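Local coordinates for trwC protein (Escherichia coli, PDB 1OMH) that recognises and processes the origin-of-transfer DNA of a plasmid as a conjugative relaxase, represented here by its N-terminal relaxase domain, at residues A101-I106 / Q205-Q210; A125-K130 / E138-L143; N142-K147 / L167-R172; V195-L200 / G217-A222. All coordinates share one frame; numbering follows the deposited sequence.

Contact 1: A101-I106 / Q205-Q210; sequences AGDAEI and QKLGYQ
The carboxylate of D103 is gripped at both of its oxygens, one by each side of the contact. Y209 donates its hydroxyl to the first: Y209 OH lies 2.4 Å from D103 OD1, a hydrogen bond so short that its exact length is doubtful. The other oxygen caps the helix that starts here, since E105 N donates to D103 OD2 at 3.0 Å, meeting it on the anti side and 33° out of the carboxylate plane. These two bonds limit how far the group can turn. D103 CG stands anti to the backbone N (chi1 -175°), which carries the carboxylate across to the tyrosine. There OD1 sits at the ring edge, in the plane of the ring, while carboxylate and ring planes are turned 45° apart.

Beside this polar link runs an apolar one. The end methyl of I106 reaches both partners at once, with I106 CD1 3.3 Å from Y209 CE1, an oblique approach to the ring, and 3.4 Å from L207 CD1, a tight fit. Both methyls of L207 also brush the CB of E105. I106 also rests on V94 and A98 of helix 92-99. The contact thus joins two helix ends: an aspartate N-cap opening helix 104-122, and a Schellman motif closing helix 189-206, in which G208, with positive phi, turns the chain toward Y209.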
# COMPACT_ATOMS: atom_id res chain seq x y z
N ALA B 101 18.95 -10.63 -2.77
CA ALA B 101 19.89 -10.72 -3.89
C ALA B 101 20.47 -9.33 -4.19
O ALA B 101 21.59 -9.21 -4.68
CB ALA B 101 19.20 -11.27 -5.13
N GLY B 102 19.69 -8.29 -3.92
CA GLY B 102 20.16 -6.94 -4.14
C GLY B 102 19.97 -6.31 -5.51
O GLY B 102 20.82 -5.54 -5.95
N ASP B 103 18.88 -6.64 -6.19
CA ASP B 103 18.63 -6.05 -7.51
C ASP B 103 17.84 -4.76 -7.35
O ASP B 103 16.61 -4.78 -7.22
CB ASP B 103 17.86 -7.03 -8.40
CG ASP B 103 17.68 -6.51 -9.82
OD1 ASP B 103 17.28 -7.30 -10.70
OD2 ASP B 103 17.93 -5.30 -10.07
N ALA B 104 18.55 -3.64 -7.35
CA ALA B 104 17.94 -2.33 -7.19
C ALA B 104 16.91 -1.98 -8.26
O ALA B 104 15.96 -1.24 -8.00
CB ALA B 104 19.01 -1.25 -7.15
N GLU B 105 17.08 -2.51 -9.47
CA GLU B 105 16.14 -2.21 -10.54
C GLU B 105 14.74 -2.75 -10.22
O GLU B 105 13.75 -2.25 -10.75
CB GLU B 105 16.64 -2.78 -11.87
CG GLU B 105 18.01 -2.26 -12.29
CD GLU B 105 18.08 -0.74 -12.34
OE1 GLU B 105 17.37 -0.14 -13.18
OE2 GLU B 105 18.84 -0.15 -11.55
N ILE B 106 14.68 -3.75 -9.36
CA ILE B 106 13.40 -4.32 -8.95
C ILE B 106 12.68 -3.28 -8.09
O ILE B 106 11.46 -3.12 -8.18
CB ILE B 106 13.58 -5.61 -8.13
CG1 ILE B 106 14.32 -6.66 -8.96
CG2 ILE B 106 12.21 -6.15 -7.68
CD1 ILE B 106 13.57 -7.11 -10.18
N GLN B 205 9.77 -8.24 -16.44
CA GLN B 205 10.13 -8.94 -17.65
C GLN B 205 11.16 -8.14 -18.44
O GLN B 205 12.01 -8.72 -19.11
CB GLN B 205 8.89 -9.23 -18.48
CG GLN B 205 8.13 -10.42 -17.92
CD GLN B 205 6.79 -10.63 -18.57
OE1 GLN B 205 6.20 -11.70 -18.44
NE2 GLN B 205 6.29 -9.60 -19.26
N LYS B 206 11.10 -6.82 -18.34
CA LYS B 206 12.06 -5.97 -19.03
C LYS B 206 13.46 -6.18 -18.45
O LYS B 206 14.46 -5.87 -19.10
CB LYS B 206 11.68 -4.49 -18.91
CG LYS B 206 11.01 -3.92 -20.13
CD LYS B 206 10.99 -2.39 -20.10
CE LYS B 206 10.09 -1.85 -19.00
NZ LYS B 206 9.96 -0.37 -19.10
N LEU B 207 13.51 -6.69 -17.23
CA LEU B 207 14.79 -6.93 -16.55
C LEU B 207 15.31 -8.33 -16.85
O LEU B 207 16.39 -8.70 -16.41
CB LEU B 207 14.63 -6.74 -15.04
CG LEU B 207 14.17 -5.34 -14.58
CD1 LEU B 207 14.06 -5.31 -13.07
CD2 LEU B 207 15.16 -4.28 -15.06
N GLY B 208 14.52 -9.11 -17.58
CA GLY B 208 14.95 -10.45 -17.92
C GLY B 208 14.53 -11.56 -16.98
O GLY B 208 15.16 -12.62 -16.97
N TYR B 209 13.49 -11.34 -16.19
CA TYR B 209 13.01 -12.38 -15.28
C TYR B 209 11.82 -13.09 -15.90
O TYR B 209 11.03 -12.47 -16.62
CB TYR B 209 12.56 -11.80 -13.93
CG TYR B 209 13.67 -11.21 -13.10
CD1 TYR B 209 13.82 -9.83 -12.98
CD2 TYR B 209 14.60 -12.04 -12.47
CE1 TYR B 209 14.87 -9.28 -12.24
CE2 TYR B 209 15.65 -11.50 -11.73
CZ TYR B 209 15.78 -10.13 -11.62
OH TYR B 209 16.82 -9.61 -10.90
N GLN B 210 11.70 -14.39 -15.65
CA GLN B 210 10.55 -15.13 -16.15
C GLN B 210 9.61 -15.24 -14.96
O GLN B 210 10.05 -15.39 -13.82
CB GLN B 210 10.94 -16.52 -16.64
CG GLN B 210 9.80 -17.21 -17.39
CD GLN B 210 10.24 -18.45 -18.14
OE1 GLN B 210 11.22 -18.43 -18.88
NE2 GLN B 210 9.50 -19.54 -17.96

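Contact 2: A125-K130 / E138-L143; sequences AQARQK and ETTGNL. With nucleotides of chain A.
A127 and E138 bond to each other through both backbone groups, A127 N to E138 O at 2.9 Å and E138 N to A127 O at 2.8 Å, as an antiparallel hydrogen-bonded pair. Next along, the extended side chain of Q126 lays its amide beside T139: Q126 NE2 donates to T139 OG1 at 2.9 Å, within 3° of the amide plane. With an alanine here the T139 hydroxyl is likely to lose this donor and be freer to turn. Where the strands part, A125 O receives G141 N at 3.3 Å, almost straight but from above the carbonyl plane, plus a weak bond from T140 N. The hydroxyl of T140 has its stronger partner in T170. Packing closes this end, with A125 CB 3.6 Å from L143 CD2.

Further out the strand meets DNA. The methyl C7 of DT14 of chain A sits 3.7 Å above the centre of the R128 guanidinium, and K130 holds DG13 of chain A twice, K130 N bonding to phosphate oxygen OP2 at 2.7 Å and K130 NZ to N7 at 2.8 Å. N7 and the thymine methyl are contacts consistent with this beta hairpin reading the major-groove edge through strand 126-131.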
# COMPACT_ATOMS: atom_id res chain seq x y z
N ALA B 125 -10.66 10.11 -8.82
CA ALA B 125 -10.89 11.06 -7.73
C ALA B 125 -12.17 11.82 -8.00
O ALA B 125 -12.38 12.33 -9.10
CB ALA B 125 -9.73 12.04 -7.63
N GLN B 126 -13.03 11.91 -6.98
CA GLN B 126 -14.29 12.62 -7.12
C GLN B 126 -14.64 13.41 -5.87
O GLN B 126 -14.09 13.19 -4.79
CB GLN B 126 -15.43 11.64 -7.39
CG GLN B 126 -15.24 10.75 -8.60
CD GLN B 126 -16.52 10.02 -8.97
OE1 GLN B 126 -17.13 9.35 -8.14
NE2 GLN B 126 -16.93 10.16 -10.24
N ALA B 127 -15.59 14.32 -6.03
CA ALA B 127 -16.07 15.15 -4.93
C ALA B 127 -17.51 15.52 -5.25
O ALA B 127 -17.95 15.36 -6.38
CB ALA B 127 -15.21 16.40 -4.80
N ARG B 128 -18.24 16.01 -4.26
CA ARG B 128 -19.62 16.40 -4.49
C ARG B 128 -19.76 17.92 -4.46
O ARG B 128 -18.87 18.63 -4.00
CB ARG B 128 -20.54 15.78 -3.44
CG ARG B 128 -20.54 14.26 -3.45
CD ARG B 128 -20.21 13.74 -2.06
NE ARG B 128 -21.39 13.38 -1.30
CZ ARG B 128 -21.38 12.99 -0.03
NH1 ARG B 128 -20.23 12.92 0.63
NH2 ARG B 128 -22.51 12.65 0.56
N GLN B 129 -20.89 18.39 -4.97
CA GLN B 129 -21.22 19.81 -4.98
C GLN B 129 -22.74 19.87 -5.03
O GLN B 129 -23.36 19.29 -5.93
CB GLN B 129 -20.62 20.53 -6.19
CG GLN B 129 -20.82 22.05 -6.13
CD GLN B 129 -20.07 22.81 -7.22
OE1 GLN B 129 -20.08 24.04 -7.23
NE2 GLN B 129 -19.43 22.09 -8.13
N LYS B 130 -23.34 20.54 -4.05
CA LYS B 130 -24.79 20.66 -3.96
C LYS B 130 -25.24 22.06 -4.35
O LYS B 130 -24.94 23.03 -3.65
CB LYS B 130 -25.24 20.38 -2.53
CG LYS B 130 -26.75 20.48 -2.32
CD LYS B 130 -27.10 20.51 -0.84
CE LYS B 130 -26.64 19.26 -0.12
NZ LYS B 130 -26.95 19.29 1.33
N GLU B 138 -18.81 15.09 -9.05
CA GLU B 138 -17.84 15.56 -10.02
C GLU B 138 -16.56 14.76 -9.98
O GLU B 138 -16.04 14.48 -8.90
CB GLU B 138 -17.52 17.04 -9.76
CG GLU B 138 -16.57 17.67 -10.77
CD GLU B 138 -16.02 19.01 -10.29
OE1 GLU B 138 -16.79 19.78 -9.68
OE2 GLU B 138 -14.82 19.29 -10.53
N THR B 139 -16.06 14.38 -11.15
CA THR B 139 -14.81 13.65 -11.24
C THR B 139 -13.76 14.75 -11.35
O THR B 139 -13.63 15.41 -12.38
CB THR B 139 -14.77 12.75 -12.49
OG1 THR B 139 -15.81 11.77 -12.41
CG2 THR B 139 -13.42 12.03 -12.59
N THR B 140 -13.04 14.97 -10.25
CA THR B 140 -12.02 16.00 -10.17
C THR B 140 -10.70 15.59 -10.82
O THR B 140 -9.98 16.44 -11.35
CB THR B 140 -11.75 16.35 -8.71
OG1 THR B 140 -11.33 15.17 -8.01
CG2 THR B 140 -13.01 16.88 -8.05
N GLY B 141 -10.38 14.31 -10.74
CA GLY B 141 -9.16 13.82 -11.35
C GLY B 141 -7.87 14.31 -10.73
O GLY B 141 -6.84 14.35 -11.40
N ASN B 142 -7.90 14.70 -9.46
CA ASN B 142 -6.68 15.16 -8.81
C ASN B 142 -6.61 14.68 -7.37
O ASN B 142 -7.61 14.68 -6.65
CB ASN B 142 -6.55 16.70 -8.90
CG ASN B 142 -7.62 17.44 -8.11
OD1 ASN B 142 -7.47 17.68 -6.91
ND2 ASN B 142 -8.70 17.81 -8.79
N LEU B 143 -5.43 14.25 -6.96
CA LEU B 143 -5.24 13.76 -5.60
C LEU B 143 -3.93 14.29 -5.01
O LEU B 143 -3.05 14.74 -5.74
CB LEU B 143 -5.19 12.23 -5.59
CG LEU B 143 -6.46 11.43 -5.90
CD1 LEU B 143 -6.13 9.94 -5.98
CD2 LEU B 143 -7.50 11.71 -4.83
P DG A 13 -20.82 22.30 -1.35
OP1 DG A 13 -19.44 22.56 -1.84
OP2 DG A 13 -21.68 21.33 -2.09
O5' DG A 13 -20.70 21.84 0.17
C5' DG A 13 -19.60 22.25 0.98
C4' DG A 13 -19.42 21.31 2.15
O4' DG A 13 -20.66 21.26 2.88
C3' DG A 13 -19.10 19.86 1.79
O3' DG A 13 -17.73 19.65 2.15
C2' DG A 13 -19.80 19.05 2.87
C1' DG A 13 -20.87 19.97 3.41
N9 DG A 13 -22.27 19.61 3.23
C8 DG A 13 -23.12 19.92 2.19
N7 DG A 13 -24.36 19.58 2.43
C5 DG A 13 -24.32 18.99 3.68
C6 DG A 13 -25.35 18.44 4.48
O6 DG A 13 -26.57 18.38 4.25
N1 DG A 13 -24.85 17.94 5.68
C2 DG A 13 -23.52 17.96 6.05
N2 DG A 13 -23.20 17.43 7.23
N3 DG A 13 -22.56 18.48 5.32
C4 DG A 13 -23.03 18.97 4.16
P DG A 12 -26.81 25.52 -2.55
OP1 DG A 12 -26.46 26.24 -3.80
OP2 DG A 12 -27.81 24.42 -2.59
O5' DG A 12 -25.48 24.93 -1.91
C5' DG A 12 -24.27 25.68 -1.94
C4' DG A 12 -23.36 25.27 -0.80
O4' DG A 12 -24.07 25.44 0.44
C3' DG A 12 -22.95 23.79 -0.83
O3' DG A 12 -21.58 23.72 -1.29
C2' DG A 12 -22.80 23.45 0.64
C1' DG A 12 -23.62 24.47 1.38
N9 DG A 12 -24.73 23.99 2.19
C8 DG A 12 -26.08 24.17 2.00
N7 DG A 12 -26.80 23.64 2.96
C5 DG A 12 -25.87 23.07 3.82
C6 DG A 12 -26.04 22.37 5.04
O6 DG A 12 -27.08 22.10 5.64
N1 DG A 12 -24.81 21.96 5.57
C2 DG A 12 -23.58 22.21 5.00
N2 DG A 12 -22.52 21.75 5.66
N3 DG A 12 -23.42 22.87 3.88
C4 DG A 12 -24.59 23.27 3.34
P DT A 14 -17.00 18.25 1.82
OP1 DT A 14 -15.55 18.51 2.04
OP2 DT A 14 -17.46 17.80 0.48
O5' DT A 14 -17.51 17.25 2.95
C5' DT A 14 -17.00 17.36 4.28
C4' DT A 14 -17.63 16.35 5.22
O4' DT A 14 -19.05 16.61 5.37
C3' DT A 14 -17.53 14.88 4.78
O3' DT A 14 -16.47 14.26 5.53
C2' DT A 14 -18.77 14.25 5.38
C1' DT A 14 -19.76 15.39 5.59
N1 DT A 14 -20.99 15.39 4.76
C2 DT A 14 -22.15 14.94 5.34
O2 DT A 14 -22.22 14.53 6.48
N3 DT A 14 -23.26 14.99 4.52
C4 DT A 14 -23.31 15.43 3.22
O4 DT A 14 -24.39 15.43 2.62
C5 DT A 14 -22.05 15.87 2.66
C7 DT A 14 -22.00 16.36 1.25
C6 DT A 14 -20.97 15.83 3.45

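Contact 3: N142-K147 / L167-R172; sequences NLVIGK and LNMTKR. With nucleotides of chain A.
V144 and L167 join two segments running roughly antiparallel, 159° apart end to end, through one backbone bond, L167 N to V144 O at 3.0 Å. Beyond it a water accepts from V144 N and lies close to the carbonyl oxygens of L167 and M169.

Past the water the side chain of N142 takes over as bridge. Its CG is wedged between its own backbone N and carbonyl carbon (chi1 66°), which swings the amide across to K171. There N142 OD1 accepts K171 N at 3.0 Å, and N142 ND2 donates to K171 O at 2.9 Å. Each donor lies in the carbonyl plane on a lone pair, the amide thus giving one bond to K171 and taking one, which holds it flat. Replacing the asparagine by a leucine would probably deprive the N-H and carbonyl of K171 of both mates and let the loop shift. T170 OG1 sits within bonding reach of N142 O and OD1, with T140 its stronger partner.

Apolar contacts follow: V144 CG1 is tight against L167 CD1 at 3.5 Å, and V144 CG2 meets CG of selenomethionine M169. R172 takes no part in the pairing; R172 NH2 bonds to OP1 of DG13 of chain A at 2.6 Å, and NH1 forms a salt bridge with D174. L58 of helix 52-60 covers V144, L167 and M169, while T170 and R172 lean on A127 of strand 126-131.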
# COMPACT_ATOMS: atom_id res chain seq x y z
N ASN B 142 -7.90 14.70 -9.46
CA ASN B 142 -6.68 15.16 -8.81
C ASN B 142 -6.61 14.68 -7.37
O ASN B 142 -7.61 14.68 -6.65
CB ASN B 142 -6.55 16.70 -8.90
CG ASN B 142 -7.62 17.44 -8.11
OD1 ASN B 142 -7.47 17.68 -6.91
ND2 ASN B 142 -8.70 17.81 -8.79
N LEU B 143 -5.43 14.25 -6.96
CA LEU B 143 -5.24 13.76 -5.60
C LEU B 143 -3.93 14.29 -5.01
O LEU B 143 -3.05 14.74 -5.74
CB LEU B 143 -5.19 12.23 -5.59
CG LEU B 143 -6.46 11.43 -5.90
CD1 LEU B 143 -6.13 9.94 -5.98
CD2 LEU B 143 -7.50 11.71 -4.83
N VAL B 144 -3.85 14.24 -3.69
CA VAL B 144 -2.65 14.64 -2.96
C VAL B 144 -2.26 13.32 -2.30
O VAL B 144 -3.00 12.80 -1.46
CB VAL B 144 -2.97 15.71 -1.88
CG1 VAL B 144 -1.70 16.07 -1.10
CG2 VAL B 144 -3.53 16.95 -2.55
N ILE B 145 -1.13 12.75 -2.71
CA ILE B 145 -0.70 11.46 -2.17
C ILE B 145 0.71 11.45 -1.59
O ILE B 145 1.64 11.97 -2.20
CB ILE B 145 -0.69 10.35 -3.26
CG1 ILE B 145 -1.93 10.48 -4.18
CG2 ILE B 145 -0.62 8.97 -2.61
CD1 ILE B 145 -3.24 10.56 -3.44
N GLY B 146 0.85 10.84 -0.43
CA GLY B 146 2.14 10.69 0.21
C GLY B 146 2.49 9.21 0.08
O GLY B 146 1.80 8.36 0.65
N LYS B 147 3.53 8.89 -0.68
CA LYS B 147 3.94 7.49 -0.88
C LYS B 147 5.14 7.12 -0.02
O LYS B 147 6.17 7.80 -0.05
CB LYS B 147 4.30 7.25 -2.35
CG LYS B 147 3.19 7.62 -3.34
CD LYS B 147 3.62 7.33 -4.78
CE LYS B 147 4.79 8.21 -5.19
NZ LYS B 147 5.21 7.97 -6.60
N LEU B 167 -4.54 11.63 0.80
CA LEU B 167 -5.17 12.50 1.78
C LEU B 167 -6.62 12.76 1.40
O LEU B 167 -6.98 12.74 0.21
CB LEU B 167 -4.36 13.80 1.90
CG LEU B 167 -3.00 13.47 2.51
CD1 LEU B 167 -1.89 13.87 1.57
CD2 LEU B 167 -2.86 14.13 3.86
N ASN B 168 -7.45 12.98 2.41
CA ASN B 168 -8.88 13.22 2.22
C ASN B 168 -9.14 14.62 1.67
O ASN B 168 -9.73 15.46 2.35
CB ASN B 168 -9.60 13.03 3.55
CG ASN B 168 -11.11 12.95 3.41
OD1 ASN B 168 -11.83 12.85 4.40
ND2 ASN B 168 -11.60 12.99 2.17
N MSE B 169 -8.72 14.87 0.44
CA MSE B 169 -8.90 16.19 -0.16
C MSE B 169 -8.76 16.17 -1.66
O MSE B 169 -8.01 15.38 -2.23
CB MSE B 169 -7.86 17.16 0.41
CG MSE B 169 -6.44 16.78 0.06
SE MSE B 169 -5.15 17.95 0.92
CE MSE B 169 -5.69 17.64 2.66
N THR B 170 -9.48 17.08 -2.32
CA THR B 170 -9.43 17.19 -3.76
C THR B 170 -10.01 18.55 -4.14
O THR B 170 -10.91 19.05 -3.49
CB THR B 170 -10.22 16.04 -4.43
OG1 THR B 170 -10.07 16.11 -5.85
CG2 THR B 170 -11.70 16.09 -4.06
N LYS B 171 -9.46 19.16 -5.19
CA LYS B 171 -9.92 20.48 -5.63
C LYS B 171 -10.92 20.38 -6.78
O LYS B 171 -10.64 19.77 -7.80
CB LYS B 171 -8.74 21.34 -6.10
CG LYS B 171 -9.15 22.75 -6.54
CD LYS B 171 -8.35 23.22 -7.75
CE LYS B 171 -6.99 23.76 -7.38
NZ LYS B 171 -7.09 25.11 -6.75
N ARG B 172 -12.09 20.99 -6.60
CA ARG B 172 -13.13 20.95 -7.62
C ARG B 172 -12.88 21.91 -8.77
O ARG B 172 -12.01 22.77 -8.71
CB ARG B 172 -14.49 21.24 -7.00
CG ARG B 172 -14.85 20.31 -5.87
CD ARG B 172 -16.29 20.48 -5.46
NE ARG B 172 -16.62 21.88 -5.20
CZ ARG B 172 -17.65 22.28 -4.46
NH1 ARG B 172 -17.87 23.57 -4.28
NH2 ARG B 172 -18.44 21.38 -3.90
P DG A 13 -20.82 22.30 -1.35
OP1 DG A 13 -19.44 22.56 -1.84
OP2 DG A 13 -21.68 21.33 -2.09
O5' DG A 13 -20.70 21.84 0.17
C5' DG A 13 -19.60 22.25 0.98
C4' DG A 13 -19.42 21.31 2.15
O4' DG A 13 -20.66 21.26 2.88
C3' DG A 13 -19.10 19.86 1.79
O3' DG A 13 -17.73 19.65 2.15
C2' DG A 13 -19.80 19.05 2.87
C1' DG A 13 -20.87 19.97 3.41
N9 DG A 13 -22.27 19.61 3.23
C8 DG A 13 -23.12 19.92 2.19
N7 DG A 13 -24.36 19.58 2.43
C5 DG A 13 -24.32 18.99 3.68
C6 DG A 13 -25.35 18.44 4.48
O6 DG A 13 -26.57 18.38 4.25
N1 DG A 13 -24.85 17.94 5.68
C2 DG A 13 -23.52 17.96 6.05
N2 DG A 13 -23.20 17.43 7.23
N3 DG A 13 -22.56 18.48 5.32
C4 DG A 13 -23.03 18.97 4.16
O HOH W 1 -6.12 13.43 -2.22

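Contact 4: V195-L200 / G217-A222; sequences VYNAEL and GNFDLA. With nucleotides of chain A.
The amide of N197 and the ring of F219 slide past each other in opposite directions, their planes 25° apart. The approach is oblique, and the amide end lies close to the F219 CE1 corner. The amide of N197 is probably turned over in the model, so no particular nitrogen or oxygen can be credited with touching the ring. At its other end, the 2.5 Å between N197 OD1 and G217 O as modelled may reflect a hydrogen bond once the group is reversed.

L200, one helical turn further on, meets the same ring differently. Its CG stands anti to the backbone N (chi1 177°) and lies at the ring edge, in plane, 3.9 Å from F219 CZ, while L200 CD2 is 3.8 Å from that same carbon. N197 and L200 thus present neighbouring positions of one helix face to a single phenyl group. F219 also touches A201 and L204 of that helix, as well as L211 in the strand beside its own. This is how the small antiparallel hairpin of strands 211-213 and 219-221 lies on helix 189-206, with the phenylalanine turned inward. F219 CG falls between its backbone N and carbonyl carbon (chi1 70°), directing the ring at the helix.

In the loop that joins the two strands, G217 has backbone angles at which a CB would jam against the preceding carbonyl oxygen, so glycine suits the bend. Next to it N218 lies against the DNA: its amide, probably turned over in the model, is close to O2 of DT21 of chain A, and the residue packs on another thymine base.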
# COMPACT_ATOMS: atom_id res chain seq x y z
N VAL B 195 -3.89 -3.82 -11.87
CA VAL B 195 -3.08 -2.88 -12.63
C VAL B 195 -1.65 -2.87 -12.09
O VAL B 195 -0.68 -2.81 -12.86
CB VAL B 195 -3.64 -1.44 -12.54
CG1 VAL B 195 -2.73 -0.48 -13.28
CG2 VAL B 195 -5.06 -1.40 -13.13
N TYR B 196 -1.51 -2.90 -10.77
CA TYR B 196 -0.18 -2.92 -10.15
C TYR B 196 0.52 -4.20 -10.58
O TYR B 196 1.68 -4.19 -10.98
CB TYR B 196 -0.30 -2.89 -8.62
CG TYR B 196 0.97 -3.28 -7.89
CD1 TYR B 196 2.03 -2.38 -7.74
CD2 TYR B 196 1.11 -4.56 -7.36
CE1 TYR B 196 3.22 -2.76 -7.07
CE2 TYR B 196 2.28 -4.94 -6.70
CZ TYR B 196 3.33 -4.04 -6.56
OH TYR B 196 4.48 -4.45 -5.93
N ASN B 197 -0.20 -5.30 -10.50
CA ASN B 197 0.31 -6.61 -10.87
C ASN B 197 0.83 -6.61 -12.31
O ASN B 197 1.95 -7.07 -12.59
CB ASN B 197 -0.80 -7.66 -10.73
CG ASN B 197 -0.27 -9.03 -10.37
OD1 ASN B 197 -0.86 -10.05 -10.74
ND2 ASN B 197 0.83 -9.07 -9.64
N ALA B 198 0.02 -6.10 -13.23
CA ALA B 198 0.38 -6.03 -14.65
C ALA B 198 1.63 -5.19 -14.90
O ALA B 198 2.55 -5.64 -15.57
CB ALA B 198 -0.80 -5.47 -15.46
N GLU B 199 1.64 -3.97 -14.37
CA GLU B 199 2.77 -3.07 -14.55
C GLU B 199 4.05 -3.66 -13.96
O GLU B 199 5.12 -3.56 -14.57
CB GLU B 199 2.49 -1.72 -13.88
CG GLU B 199 1.34 -0.94 -14.50
CD GLU B 199 1.68 -0.40 -15.88
OE1 GLU B 199 0.76 0.13 -16.54
OE2 GLU B 199 2.85 -0.50 -16.29
N LEU B 200 3.94 -4.25 -12.77
CA LEU B 200 5.11 -4.84 -12.12
C LEU B 200 5.69 -5.96 -12.99
O LEU B 200 6.88 -5.99 -13.28
CB LEU B 200 4.74 -5.41 -10.75
CG LEU B 200 5.89 -6.12 -10.02
CD1 LEU B 200 7.02 -5.14 -9.78
CD2 LEU B 200 5.38 -6.70 -8.69
N GLY B 217 -4.21 -14.72 -10.61
CA GLY B 217 -3.76 -13.49 -11.23
C GLY B 217 -2.39 -13.14 -10.69
O GLY B 217 -1.69 -12.30 -11.25
N ASN B 218 -2.01 -13.80 -9.60
CA ASN B 218 -0.72 -13.56 -8.95
C ASN B 218 0.44 -14.29 -9.61
O ASN B 218 0.25 -15.26 -10.35
CB ASN B 218 -0.80 -13.98 -7.48
CG ASN B 218 -1.73 -13.09 -6.68
OD1 ASN B 218 -2.57 -13.56 -5.91
ND2 ASN B 218 -1.58 -11.79 -6.85
N PHE B 219 1.65 -13.82 -9.33
CA PHE B 219 2.85 -14.43 -9.88
C PHE B 219 4.05 -14.28 -8.95
O PHE B 219 4.03 -13.47 -8.02
CB PHE B 219 3.22 -13.81 -11.23
CG PHE B 219 3.72 -12.39 -11.12
CD1 PHE B 219 2.85 -11.32 -11.22
CD2 PHE B 219 5.08 -12.13 -10.90
CE1 PHE B 219 3.29 -10.01 -11.10
CE2 PHE B 219 5.54 -10.82 -10.78
CZ PHE B 219 4.65 -9.76 -10.88
N ASP B 220 5.08 -15.06 -9.22
CA ASP B 220 6.33 -15.03 -8.47
C ASP B 220 7.41 -15.29 -9.51
O ASP B 220 7.12 -15.77 -10.61
CB ASP B 220 6.36 -16.12 -7.40
CG ASP B 220 5.89 -15.62 -6.04
OD1 ASP B 220 6.56 -14.74 -5.46
OD2 ASP B 220 4.84 -16.11 -5.57
N LEU B 221 8.66 -14.97 -9.17
CA LEU B 221 9.76 -15.21 -10.09
C LEU B 221 9.90 -16.73 -10.22
O LEU B 221 9.97 -17.44 -9.22
CB LEU B 221 11.04 -14.59 -9.54
CG LEU B 221 10.93 -13.08 -9.28
CD1 LEU B 221 12.25 -12.55 -8.76
CD2 LEU B 221 10.54 -12.37 -10.57
N ALA B 222 9.93 -17.22 -11.46
CA ALA B 222 10.02 -18.65 -11.74
C ALA B 222 11.18 -19.43 -11.11
O ALA B 222 11.06 -20.64 -10.89
CB ALA B 222 10.01 -18.88 -13.25
P DT A 21 -9.17 -11.03 0.53
OP1 DT A 21 -9.05 -12.11 1.55
OP2 DT A 21 -8.58 -9.71 0.80
O5' DT A 21 -8.62 -11.59 -0.86
C5' DT A 21 -9.00 -12.89 -1.33
C4' DT A 21 -8.05 -13.37 -2.40
O4' DT A 21 -7.94 -12.36 -3.44
C3' DT A 21 -6.62 -13.62 -1.91
O3' DT A 21 -6.42 -15.05 -1.88
C2' DT A 21 -5.77 -13.28 -3.13
C1' DT A 21 -6.64 -12.37 -4.00
N1 DT A 21 -6.17 -10.98 -4.25
C2 DT A 21 -4.92 -10.83 -4.84
O2 DT A 21 -4.19 -11.76 -5.13
N3 DT A 21 -4.56 -9.53 -5.08
C4 DT A 21 -5.29 -8.39 -4.81
O4 DT A 21 -4.82 -7.28 -5.10
C5 DT A 21 -6.58 -8.61 -4.18
C7 DT A 21 -7.44 -7.44 -3.85
C6 DT A 21 -6.95 -9.88 -3.94

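Overall arrangement
The four contacts fall into two pairs in different parts of the relaxase domain. Contacts 2 and 3 have centres about 10 Å apart, share N142 and L143, and touch again where T140 meets T170 and R128 meets R172; together they join the hairpin to the five-stranded sheet through strands 145-152 and 158-167. Contacts 1 and 4, with centres about 13 Å apart, both use helix 189-206 and meet where Q210 pairs with A222. Centres of contacts 1 and 2 are about 38 Å apart, but contacts 3 and 4 approach to about 10 Å between nearest atoms. Contact 1 closes a long loop enclosing contacts 2 and 3, while its segments alternate with those of contact 4. Contacts 2, 3 and 4 touch DNA.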